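Long-range contact in twin-arginine translocation pathway signal (PDB 5IM2), which probably captures benzoate or a related small organic acid outside the cytoplasm and delivers it to a TRAP transporter: residues A120-P132 and V335-F348. Residues are numbered along the deposited sequence; the frame is centred on the assembly and turned at random.
Sequences AGRFPRIEVFELP and VEVAWVEDMNQRGF
The loop 120-132, with its short 3-10 turn at 126-130 between strand 111-114 and helix 138-152, packs on helix 334-345, Trp339 facing Val128 and Leu131. The Trp339 indole reaches the loop because chi1 (-180°) swings CG opposite the backbone N. Val128 CB lies over the six-membered ring, 3.6 Å from Trp339 CH2, and Leu131 CD1 lies over the same face, offset toward the rim; Met343 CG backs the opposite face. At the indole edge, Trp339 NE1 gives a weak hydrogen bond to Pro124 O (3.3 Å, 151°). Glu127 OE1, 3.4 Å from Trp339 NE1, also lies in the ring plane; it is hydrogen-bonded to Gln197, while OE2 is salt-bridged to Arg196. Exchanging Trp339 for a leucine would probably leave Pro124 O without this donor and open a gap beneath Val128. In this family 7 solute-binding protein, the contact joins the loop following strand 111-114 of the five-stranded sheet to the penultimate helix. Past the helix end, a Schellman motif at Gly347 turns the chain, and Phe348 stacks flat on the Arg125 guanidinium, planes 12° apart. Arg125 CD stands 3.7 Å above the centroid of the Phe348 ring; salt bridges with Asp155 and Glu156 probably help hold the guanidinium flat. Pro124 CB rests on one face of the Arg346 guanidinium, whose NE makes a salt bridge to Asp342 OD2 (3.1 Å), which also pairs with Arg196. Pro132 CD meets Val335 CB, and a water links Pro132 O to Glu336 OE1, itself salt-bridged to Arg358.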
loop_
_atom_site.group_PDB
_atom_site.type_symbol
_atom_site.label_atom_id
_atom_site.label_comp_id
_atom_site.label_asym_id
_atom_site.label_seq_id
_atom_site.Cartn_x
_atom_site.Cartn_y
_atom_site.Cartn_z
ATOM N N ALA A 120 -8.212 -5.484 10.034
ATOM C CA ALA A 120 -9.104 -6.432 9.365
ATOM C C ALA A 120 -10.542 -5.934 9.194
ATOM O O ALA A 120 -11.205 -5.565 10.162
ATOM C CB ALA A 120 -9.109 -7.729 10.180
ATOM N N GLY A 121 -11.029 -5.948 7.951
ATOM C CA GLY A 121 -12.415 -5.618 7.643
ATOM C C GLY A 121 -12.952 -4.274 8.123
ATOM O O GLY A 121 -14.161 -4.044 8.071
ATOM N N ARG A 122 -12.078 -3.364 8.564
ATOM C CA ARG A 122 -12.503 -2.022 8.964
ATOM C C ARG A 122 -12.812 -1.130 7.759
ATOM O O ARG A 122 -13.712 -0.285 7.826
ATOM C CB ARG A 122 -11.413 -1.361 9.801
ATOM C CG ARG A 122 -11.616 0.090 10.159
ATOM C CD ARG A 122 -12.358 0.281 11.467
ATOM N NE ARG A 122 -12.159 1.644 11.965
ATOM C CZ ARG A 122 -11.177 2.031 12.786
ATOM N NH1 ARG A 122 -10.271 1.167 13.253
ATOM N NH2 ARG A 122 -11.108 3.303 13.163
ATOM N N PHE A 123 -12.071 -1.284 6.665
ATOM C CA PHE A 123 -12.189 -0.411 5.493
ATOM C C PHE A 123 -12.467 -1.273 4.263
ATOM O O PHE A 123 -11.615 -1.451 3.394
ATOM C CB PHE A 123 -10.938 0.446 5.309
ATOM C CG PHE A 123 -10.554 1.208 6.513
ATOM C CD1 PHE A 123 -11.293 2.326 6.914
ATOM C CD2 PHE A 123 -9.473 0.809 7.299
ATOM C CE1 PHE A 123 -10.951 3.047 8.055
ATOM C CE2 PHE A 123 -9.127 1.526 8.425
ATOM C CZ PHE A 123 -9.861 2.660 8.805
ATOM N N PRO A 124 -13.676 -1.838 4.168
ATOM C CA PRO A 124 -13.927 -2.829 3.119
ATOM C C PRO A 124 -13.951 -2.261 1.718
ATOM O O PRO A 124 -13.546 -2.963 0.789
ATOM C CB PRO A 124 -15.290 -3.405 3.509
ATOM C CG PRO A 124 -15.948 -2.348 4.319
ATOM C CD PRO A 124 -14.823 -1.689 5.076
ATOM N N ARG A 125 -14.424 -1.035 1.505
ATOM C CA ARG A 125 -14.625 -0.616 0.115
ATOM C C ARG A 125 -13.325 -0.227 -0.600
ATOM O O ARG A 125 -13.218 -0.394 -1.826
ATOM C CB ARG A 125 -15.619 0.539 0.069
ATOM C CG ARG A 125 -17.026 0.129 0.354
ATOM C CD ARG A 125 -17.911 1.310 0.611
ATOM N NE ARG A 125 -17.717 1.805 1.956
ATOM C CZ ARG A 125 -18.484 2.725 2.537
ATOM N NH1 ARG A 125 -19.488 3.291 1.875
ATOM N NH2 ARG A 125 -18.229 3.091 3.780
ATOM N N ILE A 126 -12.322 0.286 0.123
ATOM C CA ILE A 126 -11.082 0.665 -0.538
ATOM C C ILE A 126 -10.325 -0.561 -1.040
ATOM O O ILE A 126 -9.432 -0.452 -1.896
ATOM C CB ILE A 126 -10.208 1.514 0.403
ATOM C CG1 ILE A 126 -9.099 2.169 -0.403
ATOM C CG2 ILE A 126 -9.633 0.698 1.533
ATOM C CD1 ILE A 126 -8.133 3.015 0.448
ATOM N N GLU A 127 -10.685 -1.742 -0.528
ATOM C CA GLU A 127 -10.022 -2.991 -0.884
ATOM C C GLU A 127 -10.168 -3.374 -2.352
ATOM O O GLU A 127 -9.473 -4.286 -2.801
ATOM C CB GLU A 127 -10.584 -4.163 -0.072
ATOM C CG GLU A 127 -10.348 -4.200 1.398
ATOM C CD GLU A 127 -11.056 -5.419 2.034
ATOM O OE1 GLU A 127 -12.070 -5.942 1.464
ATOM O OE2 GLU A 127 -10.609 -5.856 3.104
ATOM N N VAL A 128 -11.054 -2.719 -3.105
ATOM C CA VAL A 128 -11.229 -3.033 -4.514
ATOM C C VAL A 128 -9.891 -2.909 -5.249
ATOM O O VAL A 128 -9.635 -3.609 -6.240
ATOM C CB VAL A 128 -12.328 -2.121 -5.104
ATOM C CG1 VAL A 128 -11.874 -0.669 -5.181
ATOM C CG2 VAL A 128 -12.797 -2.657 -6.447
ATOM N N PHE A 129 -9.022 -2.020 -4.785
ATOM C CA PHE A 129 -7.752 -1.769 -5.475
ATOM C C PHE A 129 -6.699 -2.817 -5.191
ATOM O O PHE A 129 -5.667 -2.855 -5.888
ATOM C CB PHE A 129 -7.236 -0.377 -5.100
ATOM C CG PHE A 129 -8.067 0.701 -5.697
ATOM C CD1 PHE A 129 -7.943 1.026 -7.038
ATOM C CD2 PHE A 129 -9.079 1.316 -4.959
ATOM C CE1 PHE A 129 -8.764 1.955 -7.606
ATOM C CE2 PHE A 129 -9.904 2.257 -5.528
ATOM C CZ PHE A 129 -9.764 2.570 -6.847
ATOM N N GLU A 130 -6.975 -3.690 -4.226
ATOM C CA GLU A 130 -6.113 -4.789 -3.816
ATOM C C GLU A 130 -6.512 -6.109 -4.461
ATOM O O GLU A 130 -5.839 -7.121 -4.242
ATOM C CB GLU A 130 -6.136 -4.937 -2.284
ATOM C CG GLU A 130 -5.598 -3.678 -1.611
ATOM C CD GLU A 130 -5.572 -3.729 -0.097
ATOM O OE1 GLU A 130 -6.140 -4.657 0.497
ATOM O OE2 GLU A 130 -4.976 -2.807 0.492
ATOM N N LEU A 131 -7.540 -6.112 -5.311
ATOM C CA LEU A 131 -7.981 -7.322 -5.978
ATOM C C LEU A 131 -7.016 -7.700 -7.093
ATOM O O LEU A 131 -6.208 -6.884 -7.545
ATOM C CB LEU A 131 -9.393 -7.134 -6.543
ATOM C CG LEU A 131 -10.486 -6.824 -5.513
ATOM C CD1 LEU A 131 -11.742 -6.472 -6.216
ATOM C CD2 LEU A 131 -10.713 -8.011 -4.612
ATOM N N PRO A 132 -7.059 -8.936 -7.560
ATOM C CA PRO A 132 -6.028 -9.368 -8.504
ATOM C C PRO A 132 -6.086 -8.569 -9.804
ATOM O O PRO A 132 -7.164 -8.315 -10.356
ATOM C CB PRO A 132 -6.341 -10.854 -8.712
ATOM C CG PRO A 132 -6.946 -11.244 -7.446
ATOM C CD PRO A 132 -7.810 -10.084 -7.032
ATOM N N VAL A 335 -11.553 -14.170 -6.522
ATOM C CA VAL A 335 -11.372 -13.219 -5.431
ATOM C C VAL A 335 -12.272 -12.005 -5.617
ATOM O O VAL A 335 -12.878 -11.528 -4.656
ATOM C CB VAL A 335 -9.898 -12.781 -5.280
ATOM C CG1 VAL A 335 -9.750 -11.792 -4.132
ATOM C CG2 VAL A 335 -9.016 -13.967 -4.995
ATOM N N GLU A 336 -12.337 -11.456 -6.837
ATOM C CA GLU A 336 -13.173 -10.271 -7.052
ATOM C C GLU A 336 -14.656 -10.605 -6.978
ATOM O O GLU A 336 -15.440 -9.762 -6.540
ATOM C CB GLU A 336 -12.848 -9.601 -8.394
ATOM C CG GLU A 336 -13.367 -10.307 -9.582
ATOM C CD GLU A 336 -13.068 -9.537 -10.849
ATOM O OE1 GLU A 336 -12.088 -8.762 -10.841
ATOM O OE2 GLU A 336 -13.815 -9.691 -11.840
ATOM N N VAL A 337 -15.057 -11.806 -7.418
ATOM C CA VAL A 337 -16.446 -12.251 -7.285
ATOM C C VAL A 337 -16.856 -12.309 -5.814
ATOM O O VAL A 337 -17.937 -11.835 -5.416
ATOM C CB VAL A 337 -16.608 -13.616 -7.978
ATOM C CG1 VAL A 337 -17.938 -14.261 -7.624
ATOM C CG2 VAL A 337 -16.474 -13.409 -9.484
ATOM N N ALA A 338 -15.995 -12.885 -4.981
ATOM C CA ALA A 338 -16.272 -12.947 -3.549
ATOM C C ALA A 338 -16.307 -11.569 -2.893
ATOM O O ALA A 338 -17.071 -11.354 -1.944
ATOM C CB ALA A 338 -15.225 -13.828 -2.875
ATOM N N TRP A 339 -15.468 -10.638 -3.350
ATOM C CA TRP A 339 -15.473 -9.289 -2.795
ATOM C C TRP A 339 -16.785 -8.570 -3.117
ATOM O O TRP A 339 -17.363 -7.897 -2.252
ATOM C CB TRP A 339 -14.259 -8.522 -3.333
ATOM C CG TRP A 339 -14.167 -7.114 -2.814
ATOM C CD1 TRP A 339 -13.583 -6.718 -1.656
ATOM C CD2 TRP A 339 -14.705 -5.926 -3.421
ATOM N NE1 TRP A 339 -13.735 -5.362 -1.484
ATOM C CE2 TRP A 339 -14.415 -4.847 -2.549
ATOM C CE3 TRP A 339 -15.418 -5.669 -4.606
ATOM C CZ2 TRP A 339 -14.810 -3.525 -2.822
ATOM C CZ3 TRP A 339 -15.809 -4.366 -4.875
ATOM C CH2 TRP A 339 -15.498 -3.305 -3.970
ATOM N N VAL A 340 -17.267 -8.698 -4.359
ATOM C CA VAL A 340 -18.548 -8.098 -4.725
ATOM C C VAL A 340 -19.652 -8.639 -3.835
ATOM O O VAL A 340 -20.495 -7.888 -3.322
ATOM C CB VAL A 340 -18.826 -8.343 -6.217
ATOM C CG1 VAL A 340 -20.326 -8.119 -6.555
ATOM C CG2 VAL A 340 -17.925 -7.433 -7.045
ATOM N N GLU A 341 -19.651 -9.949 -3.609
ATOM C CA GLU A 341 -20.675 -10.547 -2.763
ATOM C C GLU A 341 -20.569 -10.044 -1.321
ATOM O O GLU A 341 -21.590 -9.757 -0.676
ATOM C CB GLU A 341 -20.542 -12.063 -2.853
ATOM C CG GLU A 341 -21.670 -12.849 -2.230
ATOM C CD GLU A 341 -21.644 -14.316 -2.630
ATOM O OE1 GLU A 341 -20.654 -14.735 -3.271
ATOM O OE2 GLU A 341 -22.610 -15.047 -2.313
ATOM N N ASP A 342 -19.343 -9.917 -0.799
ATOM C CA ASP A 342 -19.145 -9.374 0.547
ATOM C C ASP A 342 -19.633 -7.932 0.650
ATOM O O ASP A 342 -20.207 -7.540 1.680
ATOM C CB ASP A 342 -17.672 -9.461 0.945
ATOM C CG ASP A 342 -17.446 -9.065 2.372
ATOM O OD1 ASP A 342 -18.230 -9.516 3.237
ATOM O OD2 ASP A 342 -16.500 -8.302 2.646
ATOM N N MET A 343 -19.387 -7.113 -0.387
ATOM C CA MET A 343 -19.874 -5.730 -0.354
ATOM C C MET A 343 -21.402 -5.697 -0.365
ATOM O O MET A 343 -22.021 -4.903 0.349
ATOM C CB MET A 343 -19.322 -4.928 -1.533
ATOM C CG MET A 343 -17.784 -4.709 -1.523
ATOM S SD MET A 343 -17.084 -4.085 0.027
ATOM C CE MET A 343 -16.444 -5.642 0.641
ATOM N N ASN A 344 -22.029 -6.536 -1.185
ATOM C CA ASN A 344 -23.485 -6.571 -1.209
ATOM C C ASN A 344 -24.042 -6.931 0.164
ATOM O O ASN A 344 -25.038 -6.349 0.615
ATOM C CB ASN A 344 -23.982 -7.589 -2.239
ATOM C CG ASN A 344 -23.715 -7.175 -3.674
ATOM O OD1 ASN A 344 -23.511 -5.995 -3.984
ATOM N ND2 ASN A 344 -23.723 -8.159 -4.563
ATOM N N GLN A 345 -23.437 -7.920 0.833
ATOM C CA GLN A 345 -23.894 -8.283 2.166
ATOM C C GLN A 345 -23.690 -7.158 3.175
ATOM O O GLN A 345 -24.383 -7.130 4.199
ATOM C CB GLN A 345 -23.170 -9.543 2.639
ATOM C CG GLN A 345 -23.720 -10.811 2.026
ATOM C CD GLN A 345 -22.659 -11.865 1.780
ATOM O OE1 GLN A 345 -21.572 -11.826 2.365
ATOM N NE2 GLN A 345 -22.971 -12.818 0.905
ATOM N N ARG A 346 -22.739 -6.256 2.927
ATOM C CA ARG A 346 -22.514 -5.106 3.796
ATOM C C ARG A 346 -23.434 -3.935 3.470
ATOM O O ARG A 346 -23.330 -2.889 4.120
ATOM C CB ARG A 346 -21.054 -4.679 3.711
ATOM C CG ARG A 346 -20.134 -5.695 4.300
ATOM C CD ARG A 346 -18.713 -5.285 4.032
ATOM N NE ARG A 346 -17.727 -6.221 4.544
ATOM C CZ ARG A 346 -17.140 -6.131 5.731
ATOM N NH1 ARG A 346 -17.425 -5.136 6.562
ATOM N NH2 ARG A 346 -16.250 -7.042 6.082
ATOM N N GLY A 347 -24.346 -4.104 2.513
ATOM C CA GLY A 347 -25.295 -3.076 2.137
ATOM C C GLY A 347 -24.801 -2.134 1.073
ATOM O O GLY A 347 -25.480 -1.142 0.782
ATOM N N PHE A 348 -23.623 -2.384 0.526
ATOM C CA PHE A 348 -23.045 -1.587 -0.548
ATOM C C PHE A 348 -23.408 -2.179 -1.894
ATOM O O PHE A 348 -23.880 -3.311 -1.995
ATOM C CB PHE A 348 -21.529 -1.534 -0.419
ATOM C CG PHE A 348 -21.056 -1.078 0.920
ATOM C CD1 PHE A 348 -21.579 0.062 1.519
ATOM C CD2 PHE A 348 -20.078 -1.793 1.587
ATOM C CE1 PHE A 348 -21.129 0.468 2.773
ATOM C CE2 PHE A 348 -19.642 -1.401 2.832
ATOM C CZ PHE A 348 -20.169 -0.272 3.428
HETATM O O HOH W 1 -9.704 -9.169 -9.960
#